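Side-chain contacts in methyltransferase (Streptomyces avermitilis, PDB 3GIW), which probably acts as an S-adenosylmethionine-dependent methyltransferase with a Rossmann-like fold, binding S-adenosyl-L-homocysteine, although its methyl acceptor remains unknown: residues M59-D64 with E265-Y270; D29-G34 with P53-H58; M198-A203 with A230-F235; V242-V247 with K251-A256; R63-R68 with G271-K276. All coordinates share one frame; numbering follows the deposited sequence. Where two conformers were deposited one is given.

How the contacts relate
Helix 55-75 runs through three of the five contacts: its start meets helix 24-31 in contact 2, and its next turns face strand 269-275 in contacts 1 and 5, whose centres lie about 12 Å apart. Contacts 1, 3, 4 and 5 all reach the same mixed sheet, in which strand 269-275 lies antiparallel between strands 195-201 and 240-248. Along the chain contact 2 closes first, while contacts 3 and 4 are nested inside the long loops closed by contacts 1 and 5, so an early helix is packed on the last strand. Contacts 2 and 4 are farthest apart, about 22 Å between centres. Contacts 1 and 5 include residues that bind S-adenosyl-L-homocysteine.

Contact 1 (M59-D64 with E265-Y270); sequences MRANRD and EDIAMY
Ala61 and Asn62 of helix 55-75 meet Ile267 and Met269 in a small, largely buried helix-to-sheet contact, at the point where the chain enters strand 269-275, the last strand in the sequence. The apolar half is a methyl against a methyl: Ala61 CB touches Ile267 CD1 at 3.5 Å, closer than carbons usually pack. Ile267 reaches the helix because its second torsion (chi2 -64°) folds CD1 over from CG1, and His250 and Ile262, in loops, also touch it. In the other half the carbonyl end of an amide rests on a bent chain. Asn62 OD1 lies 3.7 Å from CE of Met269, a selenomethionine, and 3.9 Å from Met269 CG; the bend at chi2 (-63°) brings CE back beside the oxygen that CG already adjoins. These contacts are only van der Waals. The polar needs of the buried amide are met by neighbours, OD1 by Ser199 OG and ND2 by Tyr28 OH, which should fix its rotation. Asn62 and Tyr28 both bind S-adenosyl-L-homocysteine, so the contact probably helps to back the S-adenosyl-L-homocysteine pocket, as expected of a Rossmann-like methyltransferase.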
# COMPACT_ATOMS: atom_id res chain seq x y z
N MSE A 59 -10.73 -1.67 -5.44
CA MSE A 59 -9.45 -1.01 -5.70
C MSE A 59 -9.57 0.50 -5.39
O MSE A 59 -8.67 1.08 -4.78
CB MSE A 59 -8.98 -1.35 -7.12
CG MSE A 59 -8.50 -2.79 -7.24
SE MSE A 59 -7.74 -3.18 -8.93
CE MSE A 59 -6.57 -4.63 -8.39
N ARG A 60 -10.69 1.13 -5.76
CA ARG A 60 -10.91 2.52 -5.42
C ARG A 60 -10.99 2.71 -3.88
O ARG A 60 -10.43 3.68 -3.33
CB ARG A 60 -12.13 3.02 -6.18
CG ARG A 60 -11.87 3.11 -7.71
CD ARG A 60 -13.13 3.36 -8.56
NE ARG A 60 -12.87 4.33 -9.63
CZ ARG A 60 -12.61 4.07 -10.92
NH1 ARG A 60 -12.54 2.83 -11.39
NH2 ARG A 60 -12.40 5.08 -11.76
N ALA A 61 -11.64 1.78 -3.18
CA ALA A 61 -11.76 1.89 -1.74
C ALA A 61 -10.40 1.77 -1.06
O ALA A 61 -10.14 2.40 -0.02
CB ALA A 61 -12.74 0.80 -1.17
N ASN A 62 -9.52 0.94 -1.58
CA ASN A 62 -8.17 0.84 -1.02
C ASN A 62 -7.40 2.15 -1.18
O ASN A 62 -6.76 2.63 -0.22
CB ASN A 62 -7.40 -0.31 -1.66
CG ASN A 62 -5.94 -0.36 -1.20
OD1 ASN A 62 -5.66 -0.88 -0.13
ND2 ASN A 62 -5.05 0.27 -1.97
N ARG A 63 -7.51 2.79 -2.34
CA ARG A 63 -6.86 4.08 -2.56
C ARG A 63 -7.44 5.12 -1.62
O ARG A 63 -6.69 5.93 -1.01
CB ARG A 63 -6.91 4.51 -4.02
CG ARG A 63 -5.96 5.71 -4.31
CD ARG A 63 -4.48 5.33 -4.31
NE ARG A 63 -3.62 6.51 -4.43
CZ ARG A 63 -2.30 6.45 -4.62
NH1 ARG A 63 -1.69 5.27 -4.75
NH2 ARG A 63 -1.58 7.58 -4.69
N ASP A 64 -8.77 5.18 -1.47
CA ASP A 64 -9.42 6.15 -0.60
C ASP A 64 -8.97 5.95 0.87
O ASP A 64 -8.74 6.92 1.60
CB ASP A 64 -10.95 6.02 -0.68
CG ASP A 64 -11.54 6.52 -2.01
OD1 ASP A 64 -10.86 7.25 -2.75
OD2 ASP A 64 -12.70 6.15 -2.30
N GLU A 265 -19.30 -7.68 0.80
CA GLU A 265 -18.73 -8.59 -0.16
C GLU A 265 -17.95 -7.87 -1.27
O GLU A 265 -17.19 -8.50 -1.97
CB GLU A 265 -19.78 -9.48 -0.81
CG GLU A 265 -20.87 -8.77 -1.61
CD GLU A 265 -21.63 -9.77 -2.45
OE1 GLU A 265 -21.06 -10.16 -3.52
OE2 GLU A 265 -22.73 -10.22 -2.03
N ASP A 266 -18.16 -6.55 -1.40
CA ASP A 266 -17.50 -5.75 -2.44
C ASP A 266 -16.09 -5.26 -2.06
O ASP A 266 -15.46 -4.56 -2.84
CB ASP A 266 -18.37 -4.54 -2.85
CG ASP A 266 -19.73 -4.94 -3.37
OD1 ASP A 266 -19.85 -6.01 -3.97
OD2 ASP A 266 -20.69 -4.14 -3.15
N ILE A 267 -15.62 -5.60 -0.86
CA ILE A 267 -14.37 -5.07 -0.30
C ILE A 267 -13.55 -6.28 0.20
O ILE A 267 -14.03 -7.03 1.06
CB ILE A 267 -14.67 -4.05 0.87
CG1 ILE A 267 -15.46 -2.85 0.37
CG2 ILE A 267 -13.35 -3.63 1.59
CD1 ILE A 267 -14.72 -1.99 -0.65
N ALA A 268 -12.34 -6.44 -0.30
CA ALA A 268 -11.50 -7.59 0.05
C ALA A 268 -10.17 -7.14 0.66
O ALA A 268 -9.15 -7.84 0.50
CB ALA A 268 -11.26 -8.53 -1.19
N MSE A 269 -10.15 -5.98 1.33
CA MSE A 269 -8.99 -5.50 2.07
C MSE A 269 -9.36 -5.21 3.49
O MSE A 269 -10.33 -4.49 3.73
CB MSE A 269 -8.43 -4.15 1.58
CG MSE A 269 -7.75 -4.10 0.34
SE MSE A 269 -6.13 -5.12 0.19
CE MSE A 269 -5.74 -4.29 -1.48
N TYR A 270 -8.57 -5.72 4.42
CA TYR A 270 -8.51 -5.18 5.78
C TYR A 270 -7.57 -3.98 5.80
O TYR A 270 -6.56 -3.97 5.07
CB TYR A 270 -7.97 -6.21 6.76
CG TYR A 270 -8.91 -7.35 7.06
CD1 TYR A 270 -10.13 -7.13 7.67
CD2 TYR A 270 -8.55 -8.66 6.78
CE1 TYR A 270 -10.97 -8.18 7.98
CE2 TYR A 270 -9.40 -9.73 7.09
CZ TYR A 270 -10.62 -9.47 7.67
OH TYR A 270 -11.52 -10.49 8.01

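Contact 2 (D29-G34 with P53-H58); sequences DYIIGG and PALPVH
Ile31, in the last turn of helix 24-31, packs on Leu55 and Pro56 in the first turn of helix 55-75, a helix-end to helix-start contact next to a Schellman motif. The contact is apolar throughout, and the two branches of Ile31 divide the work. CG2, placed anti to the backbone N (chi1 -66° for CG1), is pressed against the proline: it lies 3.8 Å from Pro56 CB and tighter still on the main chain beside it. The other branch ends at Leu55, whose side chain crosses that of Ile31 at about a right angle, with CD1 of Ile31 4.1 Å from CD2 of Leu55. Ser49 of helix 39-51 touches both Ile31 and Leu55, and Met59 covers Ile31 from the next turn of helix 55-75.

Backbone hydrogen bonds shape the two ends that meet. After Ile31 the chain closes the helix with Gly34 N bonded to Asp29 O at 2.8 Å and Gly33 N to Tyr30 O at 3.2 Å. Gly33 has a positive phi of 100°, where a CB would jam against the preceding carbonyl. On the other helix, His58 N bonds to Ala54 O at 2.9 Å; Pro56, lacking an N-H, sits in the first turn, where none is required. The tightest point is carbon on carbon, Ile31 CG2 at 3.4 Å from Pro56 CA.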
# COMPACT_ATOMS: atom_id res chain seq x y z
N ASP A 29 -3.74 0.31 -11.71
CA ASP A 29 -3.93 1.59 -12.36
C ASP A 29 -5.00 1.55 -13.46
O ASP A 29 -5.82 2.46 -13.54
CB ASP A 29 -2.60 2.12 -12.93
CG ASP A 29 -2.61 3.61 -13.16
OD1 ASP A 29 -2.86 4.36 -12.21
OD2 ASP A 29 -2.34 4.02 -14.30
N TYR A 30 -4.98 0.51 -14.28
CA TYR A 30 -6.01 0.30 -15.31
C TYR A 30 -7.40 0.34 -14.67
O TYR A 30 -8.28 1.10 -15.08
CB TYR A 30 -5.79 -1.02 -16.05
CG TYR A 30 -6.98 -1.41 -16.88
CD1 TYR A 30 -7.36 -0.66 -17.98
CD2 TYR A 30 -7.74 -2.52 -16.56
CE1 TYR A 30 -8.44 -1.00 -18.74
CE2 TYR A 30 -8.83 -2.89 -17.30
CZ TYR A 30 -9.19 -2.12 -18.41
OH TYR A 30 -10.30 -2.45 -19.18
N ILE A 31 -7.58 -0.46 -13.62
CA ILE A 31 -8.91 -0.58 -13.00
C ILE A 31 -9.38 0.72 -12.35
O ILE A 31 -10.57 1.00 -12.43
CB ILE A 31 -8.91 -1.77 -12.01
CG1 ILE A 31 -8.74 -3.11 -12.72
CG2 ILE A 31 -10.15 -1.73 -11.04
CD1 ILE A 31 -9.91 -3.58 -13.63
N ILE A 32 -8.50 1.51 -11.73
CA ILE A 32 -8.90 2.75 -11.06
C ILE A 32 -8.94 3.96 -12.01
O ILE A 32 -9.19 5.09 -11.55
CB ILE A 32 -8.11 3.09 -9.78
CG1 ILE A 32 -6.66 3.46 -10.08
CG2 ILE A 32 -8.23 1.94 -8.75
CD1 ILE A 32 -5.94 4.06 -8.91
N GLY A 33 -8.70 3.74 -13.31
CA GLY A 33 -8.92 4.78 -14.33
C GLY A 33 -7.68 5.53 -14.80
O GLY A 33 -7.81 6.56 -15.46
N GLY A 34 -6.50 5.05 -14.44
CA GLY A 34 -5.26 5.67 -14.91
C GLY A 34 -4.89 5.21 -16.31
O GLY A 34 -5.64 4.46 -16.97
N PRO A 53 -17.32 -8.54 -10.29
CA PRO A 53 -17.70 -7.20 -10.74
C PRO A 53 -17.32 -6.05 -9.82
O PRO A 53 -17.10 -4.93 -10.31
CB PRO A 53 -19.21 -7.30 -10.99
CG PRO A 53 -19.39 -8.79 -11.36
CD PRO A 53 -18.43 -9.52 -10.45
N ALA A 54 -17.23 -6.32 -8.52
CA ALA A 54 -16.82 -5.30 -7.54
C ALA A 54 -15.34 -4.95 -7.55
O ALA A 54 -14.93 -4.05 -6.79
CB ALA A 54 -17.24 -5.68 -6.09
N LEU A 55 -14.53 -5.61 -8.38
CA LEU A 55 -13.09 -5.31 -8.37
C LEU A 55 -12.75 -3.79 -8.36
O LEU A 55 -11.91 -3.35 -7.57
CB LEU A 55 -12.33 -6.09 -9.48
CG LEU A 55 -10.82 -5.92 -9.48
CD1 LEU A 55 -10.20 -6.53 -8.24
CD2 LEU A 55 -10.23 -6.51 -10.77
N PRO A 56 -13.38 -2.99 -9.24
CA PRO A 56 -13.07 -1.53 -9.22
C PRO A 56 -13.49 -0.84 -7.92
O PRO A 56 -12.85 0.11 -7.52
CB PRO A 56 -13.79 -0.95 -10.44
CG PRO A 56 -14.25 -2.17 -11.26
CD PRO A 56 -14.30 -3.36 -10.33
N VAL A 57 -14.60 -1.26 -7.30
CA VAL A 57 -15.06 -0.69 -6.03
C VAL A 57 -14.00 -0.99 -4.96
O VAL A 57 -13.59 -0.11 -4.21
CB VAL A 57 -16.45 -1.27 -5.65
CG1 VAL A 57 -16.81 -0.95 -4.21
CG2 VAL A 57 -17.55 -0.72 -6.62
N HIS A 58 -13.54 -2.23 -4.94
CA HIS A 58 -12.46 -2.66 -4.02
C HIS A 58 -11.17 -1.84 -4.20
O HIS A 58 -10.59 -1.34 -3.23
CB HIS A 58 -12.24 -4.18 -4.23
CG HIS A 58 -10.92 -4.73 -3.79
ND1 HIS A 58 -10.67 -5.17 -2.49
CD2 HIS A 58 -9.79 -4.99 -4.50
CE1 HIS A 58 -9.44 -5.63 -2.44
NE2 HIS A 58 -8.87 -5.53 -3.63

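Contact 3 (M198-A203 with A230-F235)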
# COMPACT_ATOMS: atom_id res chain seq x y z
N MSE A 198 -1.19 -0.65 7.15
CA MSE A 198 -1.27 -1.67 6.13
C MSE A 198 -2.69 -1.85 5.60
O MSE A 198 -3.67 -1.72 6.30
CB MSE A 198 -0.82 -3.04 6.66
CG MSE A 198 0.59 -3.05 7.29
SE MSE A 198 1.11 -4.88 7.77
CE MSE A 198 1.26 -5.59 5.98
N SER A 199 -2.77 -2.28 4.34
CA SER A 199 -3.99 -2.92 3.83
C SER A 199 -3.61 -4.34 3.41
O SER A 199 -2.56 -4.56 2.74
CB SER A 199 -4.68 -2.14 2.72
OG SER A 199 -3.88 -2.04 1.58
N ILE A 200 -4.44 -5.32 3.79
CA ILE A 200 -4.16 -6.74 3.69
C ILE A 200 -5.32 -7.47 2.99
O ILE A 200 -6.47 -7.42 3.45
CB ILE A 200 -3.95 -7.33 5.11
CG1 ILE A 200 -2.74 -6.66 5.81
CG2 ILE A 200 -3.72 -8.85 5.10
CD1 ILE A 200 -2.60 -6.94 7.30
N GLY A 201 -5.01 -8.14 1.88
CA GLY A 201 -6.05 -8.81 1.08
C GLY A 201 -6.64 -10.01 1.82
O GLY A 201 -5.92 -10.75 2.55
N THR A 202 -7.95 -10.19 1.70
CA THR A 202 -8.69 -11.28 2.35
C THR A 202 -9.77 -11.84 1.39
O THR A 202 -10.32 -11.09 0.60
CB THR A 202 -9.35 -10.83 3.66
OG1 THR A 202 -10.11 -11.92 4.22
CG2 THR A 202 -10.28 -9.63 3.44
N ALA A 203 -10.03 -13.14 1.47
CA ALA A 203 -11.16 -13.78 0.78
C ALA A 203 -12.39 -14.02 1.64
O ALA A 203 -13.37 -14.60 1.17
CB ALA A 203 -10.74 -15.11 0.15
N ALA A 230 -7.45 -13.22 11.79
CA ALA A 230 -6.43 -13.73 12.72
C ALA A 230 -5.02 -13.65 12.15
O ALA A 230 -4.08 -13.29 12.85
CB ALA A 230 -6.71 -15.17 13.15
N GLU A 231 -4.86 -13.96 10.86
CA GLU A 231 -3.57 -13.84 10.21
C GLU A 231 -3.14 -12.39 10.05
O GLU A 231 -1.94 -12.07 10.20
CB GLU A 231 -3.63 -14.56 8.87
CG GLU A 231 -3.69 -16.09 9.02
CD GLU A 231 -3.96 -16.82 7.73
OE1 GLU A 231 -4.65 -16.29 6.83
OE2 GLU A 231 -3.45 -17.95 7.62
N ALA A 232 -4.08 -11.48 9.78
CA ALA A 232 -3.75 -10.07 9.70
C ALA A 232 -3.22 -9.55 11.04
O ALA A 232 -2.32 -8.69 11.09
CB ALA A 232 -4.98 -9.28 9.26
N GLU A 233 -3.79 -10.08 12.14
CA GLU A 233 -3.42 -9.64 13.49
C GLU A 233 -1.93 -9.88 13.77
O GLU A 233 -1.31 -9.13 14.55
CB GLU A 233 -4.26 -10.33 14.57
CG GLU A 233 -5.71 -9.88 14.68
CD GLU A 233 -6.41 -10.52 15.87
OE1 GLU A 233 -6.30 -11.75 16.06
OE2 GLU A 233 -7.03 -9.76 16.64
N GLU A 234 -1.35 -10.91 13.14
CA GLU A 234 0.06 -11.24 13.39
C GLU A 234 1.00 -10.07 13.07
O GLU A 234 2.03 -9.87 13.75
CB GLU A 234 0.51 -12.47 12.59
CG GLU A 234 1.77 -13.09 13.19
CD GLU A 234 2.27 -14.32 12.47
OE1 GLU A 234 1.59 -14.79 11.53
OE2 GLU A 234 3.35 -14.86 12.92
N PHE A 235 0.71 -9.32 12.02
CA PHE A 235 1.53 -8.14 11.69
C PHE A 235 1.56 -7.07 12.80
O PHE A 235 2.50 -6.29 12.85
CB PHE A 235 1.04 -7.47 10.39
CG PHE A 235 1.23 -8.30 9.14
CD1 PHE A 235 2.41 -8.26 8.43
CD2 PHE A 235 0.22 -9.12 8.70
CE1 PHE A 235 2.58 -9.03 7.29
CE2 PHE A 235 0.39 -9.91 7.56
CZ PHE A 235 1.55 -9.86 6.86
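Strand 195-201 passes helix 229-234 with Ile200 and Ala232 the closest backbones, their CA atoms 6.9 Å apart, while the CA atoms of Met198 and Phe235 lie 9.0 Å from each other. The side chains of these four residues fill the space between. Met198, a selenomethionine, runs out extended and then bends at its last torsion (chi3 67°), which swings CE over one face of the Phe235 ring, 4.0 Å from the centroid and 21° off the normal: a CH-pi contact. Its SE sits obliquely to the same ring and 3.7 Å from Phe235 CD1, making this also a Met-aromatic contact. Ile200 adds the second half. Its CD1 wedges between the helix and the ring, 3.9 Å from Ala232 CB and 3.8 Å from Phe235 CD2. With a serine in place of Phe235 the ring would be gone, and the end of Met198 would probably be left to turn over a gap beside Ile200. Phe235 also packs on Ala179, Val180 and Val183 of helix 179-187, the helix of the beta-alpha-beta crossover from strand 163-167 to strand 195-201. Backbone bonds from Met198 to Ala272 and from Ile200 to Tyr270 join the strand to its antiparallel neighbour, strand 269-275.

Contact 4 (V242-V247 with K251-A256)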
# COMPACT_ATOMS: atom_id res chain seq x y z
N VAL A 242 -4.68 1.71 16.47
CA VAL A 242 -5.60 2.84 16.47
C VAL A 242 -7.03 2.30 16.29
O VAL A 242 -7.27 1.45 15.41
CB VAL A 242 -5.25 3.84 15.33
CG1 VAL A 242 -6.25 5.02 15.26
CG2 VAL A 242 -3.81 4.35 15.50
N GLU A 243 -8.00 2.75 17.08
CA GLU A 243 -9.39 2.32 16.90
C GLU A 243 -9.82 2.73 15.48
O GLU A 243 -9.43 3.78 15.01
CB GLU A 243 -10.32 2.93 17.98
CG GLU A 243 -10.45 4.46 17.93
CD GLU A 243 -11.48 4.99 16.91
OE1 GLU A 243 -12.34 4.22 16.43
OE2 GLU A 243 -11.40 6.22 16.62
N PRO A 244 -10.63 1.90 14.82
CA PRO A 244 -11.35 0.72 15.28
C PRO A 244 -10.60 -0.62 15.16
O PRO A 244 -11.23 -1.69 15.21
CB PRO A 244 -12.57 0.71 14.36
CG PRO A 244 -12.04 1.24 13.06
CD PRO A 244 -11.01 2.27 13.44
N GLY A 245 -9.28 -0.58 15.04
CA GLY A 245 -8.52 -1.82 14.88
C GLY A 245 -8.41 -2.27 13.43
O GLY A 245 -8.23 -1.46 12.52
N ILE A 246 -8.43 -3.58 13.25
CA ILE A 246 -8.28 -4.17 11.92
C ILE A 246 -9.67 -4.47 11.37
O ILE A 246 -10.38 -5.34 11.89
CB ILE A 246 -7.43 -5.49 11.96
CG1 ILE A 246 -6.06 -5.25 12.62
CG2 ILE A 246 -7.27 -6.09 10.57
CD1 ILE A 246 -5.32 -6.56 13.03
N VAL A 247 -10.08 -3.67 10.38
CA VAL A 247 -11.44 -3.73 9.83
C VAL A 247 -11.44 -3.60 8.33
O VAL A 247 -10.43 -3.22 7.74
CB VAL A 247 -12.33 -2.62 10.40
CG1 VAL A 247 -12.45 -2.71 11.94
CG2 VAL A 247 -11.82 -1.22 10.00
N LYS A 251 -14.78 0.64 6.32
CA LYS A 251 -15.25 0.84 7.69
C LYS A 251 -14.22 1.53 8.61
O LYS A 251 -14.49 1.71 9.80
CB LYS A 251 -15.65 -0.53 8.28
CG LYS A 251 -16.78 -1.18 7.52
CD LYS A 251 -17.26 -2.47 8.16
CE LYS A 251 -18.32 -3.09 7.29
NZ LYS A 251 -19.01 -4.24 7.96
N TRP A 252 -13.05 1.87 8.07
CA TRP A 252 -11.99 2.53 8.84
C TRP A 252 -12.12 4.06 8.69
O TRP A 252 -11.83 4.60 7.63
CB TRP A 252 -10.60 2.05 8.40
CG TRP A 252 -9.47 2.40 9.31
CD1 TRP A 252 -8.97 1.61 10.30
CD2 TRP A 252 -8.74 3.65 9.38
NE1 TRP A 252 -7.96 2.27 10.97
CE2 TRP A 252 -7.82 3.53 10.44
CE3 TRP A 252 -8.76 4.83 8.63
CZ2 TRP A 252 -6.93 4.57 10.78
CZ3 TRP A 252 -7.89 5.87 8.99
CH2 TRP A 252 -6.99 5.72 10.04
N HIS A 253 -12.54 4.73 9.76
CA HIS A 253 -12.72 6.20 9.78
C HIS A 253 -13.43 6.71 8.50
O HIS A 253 -12.90 7.57 7.78
CB HIS A 253 -11.38 6.92 9.99
CG HIS A 253 -10.71 6.63 11.30
ND1 HIS A 253 -10.13 7.61 12.07
CD2 HIS A 253 -10.49 5.47 11.96
CE1 HIS A 253 -9.62 7.08 13.16
NE2 HIS A 253 -9.84 5.78 13.13
N PRO A 254 -14.61 6.16 8.20
CA PRO A 254 -15.27 6.54 6.95
C PRO A 254 -15.70 8.02 6.96
O PRO A 254 -16.02 8.57 8.02
CB PRO A 254 -16.49 5.61 6.90
CG PRO A 254 -16.79 5.32 8.34
CD PRO A 254 -15.42 5.20 8.98
N ASP A 255 -15.67 8.65 5.79
CA ASP A 255 -16.30 9.96 5.58
C ASP A 255 -17.79 9.74 5.34
O ASP A 255 -18.25 8.60 5.24
CB ASP A 255 -15.72 10.66 4.34
CG ASP A 255 -14.25 10.97 4.47
OD1 ASP A 255 -13.82 11.41 5.56
OD2 ASP A 255 -13.52 10.79 3.46
N ALA A 256 -18.55 10.83 5.21
CA ALA A 256 -19.99 10.73 4.95
C ALA A 256 -20.35 9.83 3.75
O ALA A 256 -21.38 9.16 3.78
CB ALA A 256 -20.60 12.12 4.77
O HOH W 1 -6.52 0.68 12.87
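His253 meets Glu243 and Pro244 with the edge of its imidazole. From CB the ring is set beside the backbone N (chi1 -63°), which lays CD2 over the centre of the neighbouring Trp252 ring. The outer side of CD2 touches Pro244 CD at 3.6 Å. CE1 passes the carboxylate of Glu243, 4.0 Å from OE2. At the tip NE2 donates to Glu243 O at 2.8 Å, nearly straight at 168° and with the acceptor close to the ring plane. All this joins the loop before strand 269-275 to strand 240-248, an outermost strand of the Rossmann-like sheet, at a bend holding a cis peptide before Pro244. A leucine in place of His253 would offer no N-H, and Glu243 O would probably lose this mate. Beneath the imidazole, Trp252 NE1 donates to a water at 2.9 Å that also bonds to Val242 O and Gly245 O, while Val247 CG2 packs on Trp252 CB at 3.8 Å.

Contact 5 (R63-R68 with G271-K276)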
# COMPACT_ATOMS: atom_id res chain seq x y z
N ARG A 63 -7.51 2.79 -2.34
CA ARG A 63 -6.86 4.08 -2.56
C ARG A 63 -7.44 5.12 -1.62
O ARG A 63 -6.69 5.93 -1.01
CB ARG A 63 -6.91 4.51 -4.02
CG ARG A 63 -5.96 5.71 -4.31
CD ARG A 63 -4.48 5.33 -4.31
NE ARG A 63 -3.62 6.51 -4.43
CZ ARG A 63 -2.30 6.45 -4.62
NH1 ARG A 63 -1.69 5.27 -4.75
NH2 ARG A 63 -1.58 7.58 -4.69
N ASP A 64 -8.77 5.18 -1.47
CA ASP A 64 -9.42 6.15 -0.60
C ASP A 64 -8.97 5.95 0.87
O ASP A 64 -8.74 6.92 1.60
CB ASP A 64 -10.95 6.02 -0.68
CG ASP A 64 -11.54 6.52 -2.01
OD1 ASP A 64 -10.86 7.25 -2.75
OD2 ASP A 64 -12.70 6.15 -2.30
N TRP A 65 -8.83 4.68 1.27
CA TRP A 65 -8.36 4.32 2.60
C TRP A 65 -6.94 4.88 2.82
O TRP A 65 -6.68 5.46 3.87
CB TRP A 65 -8.41 2.78 2.83
CG TRP A 65 -7.90 2.44 4.21
CD1 TRP A 65 -8.60 2.46 5.35
CD2 TRP A 65 -6.55 2.10 4.57
NE1 TRP A 65 -7.78 2.16 6.42
CE2 TRP A 65 -6.52 1.95 5.96
CE3 TRP A 65 -5.37 1.92 3.84
CZ2 TRP A 65 -5.34 1.63 6.64
CZ3 TRP A 65 -4.22 1.64 4.54
CH2 TRP A 65 -4.22 1.47 5.90
N MSE A 66 -6.05 4.70 1.85
CA MSE A 66 -4.71 5.26 1.99
C MSE A 66 -4.81 6.75 2.29
O MSE A 66 -4.12 7.26 3.16
CB MSE A 66 -3.87 5.05 0.71
CG MSE A 66 -2.45 5.64 0.80
SE MSE A 66 -2.27 7.53 0.29
CE MSE A 66 -2.02 7.32 -1.57
N ASN A 67 -5.65 7.45 1.54
CA ASN A 67 -5.80 8.88 1.72
C ASN A 67 -6.22 9.21 3.17
O ASN A 67 -5.65 10.10 3.80
CB ASN A 67 -6.84 9.49 0.75
CG ASN A 67 -6.46 9.41 -0.72
OD1 ASN A 67 -5.34 9.09 -1.10
ND2 ASN A 67 -7.41 9.77 -1.56
N ARG A 68 -7.21 8.50 3.72
CA ARG A 68 -7.67 8.76 5.07
C ARG A 68 -6.61 8.36 6.11
O ARG A 68 -6.44 9.07 7.11
CB ARG A 68 -9.01 8.05 5.34
CG ARG A 68 -10.11 8.48 4.42
CD ARG A 68 -11.47 8.07 4.91
NE ARG A 68 -11.64 6.66 5.23
CZ ARG A 68 -11.75 5.68 4.33
NH1 ARG A 68 -11.71 5.94 3.03
NH2 ARG A 68 -11.84 4.41 4.73
N GLY A 271 -7.86 -3.00 6.63
CA GLY A 271 -6.95 -1.89 6.91
C GLY A 271 -6.74 -1.70 8.39
O GLY A 271 -7.61 -2.01 9.20
N ALA A 272 -5.53 -1.24 8.73
CA ALA A 272 -5.18 -0.99 10.11
C ALA A 272 -3.98 -0.08 10.23
O ALA A 272 -3.11 -0.04 9.34
CB ALA A 272 -4.86 -2.34 10.84
N VAL A 273 -3.94 0.66 11.34
CA VAL A 273 -2.84 1.57 11.68
C VAL A 273 -2.53 1.33 13.15
O VAL A 273 -3.46 1.21 13.98
CB VAL A 273 -3.27 3.02 11.48
CG1 VAL A 273 -2.15 4.02 11.90
CG2 VAL A 273 -3.69 3.26 10.03
N ALA A 274 -1.24 1.26 13.50
CA ALA A 274 -0.83 0.98 14.87
C ALA A 274 0.48 1.70 15.22
O ALA A 274 1.34 1.85 14.38
CB ALA A 274 -0.66 -0.49 15.10
N ARG A 275 0.59 2.10 16.49
CA ARG A 275 1.76 2.81 17.04
C ARG A 275 2.76 1.83 17.64
O ARG A 275 2.38 0.87 18.33
CB ARG A 275 1.31 3.78 18.13
CG ARG A 275 2.43 4.65 18.72
CD ARG A 275 1.84 5.78 19.59
NE ARG A 275 2.88 6.66 20.10
CZ ARG A 275 3.68 6.39 21.13
NH1 ARG A 275 3.60 5.23 21.77
NH2 ARG A 275 4.59 7.29 21.49
N LYS A 276 4.05 2.10 17.40
CA LYS A 276 5.13 1.36 18.03
C LYS A 276 5.46 1.99 19.40
O LYS A 276 5.84 3.15 19.46
CB LYS A 276 6.37 1.39 17.11
CG LYS A 276 7.59 0.71 17.69
CD LYS A 276 8.76 0.67 16.75
CE LYS A 276 10.01 0.11 17.47
NZ LYS A 276 11.05 -0.26 16.44
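Trp65 lies across the start of strand 269-275, its indole meeting the backbone of Gly271 and Ala272 obliquely. This is the tight part. With CG anti to the backbone N (chi1 179°), the side chain leaves helix 55-75 toward the strand, and Gly271 CA comes to rest 3.7 Å above the ring plane, off toward the rim. A CB at Gly271 would point at the indole and, on this backbone, clash with Trp65 CE2. One step on, Trp65 CZ2 is 3.6 Å from Ala272 N and 3.9 Å from Ala272 O. The CB of Ala272 points the other way, toward Leu241 and Ile246.

Helix 63-68 and strand 271-275 run almost parallel, 18° between their directions, with their axes 10.1 Å apart, the spacing of a helix layered on a sheet as in the alpha-beta-alpha sandwich of Rossmann-like methyltransferases. Ile167 of the parallel strand 163-167 and the ring of Trp252 also touch the indole.

Past Ala272 the packing slackens. Val273 adds only CG2, 4.1 Å from Trp65 CZ2, and also touches Val242 and Ala197 in the flanking strands. Asp64 is exposed on the helix side turned from the strand, and Arg63, which binds S-adenosyl-L-homocysteine, reaches away as well. Beyond the strand end, Lys276 lies far from helix 63-68, its NZ hydrogen-bonded to Leu187 O and Leu190 O.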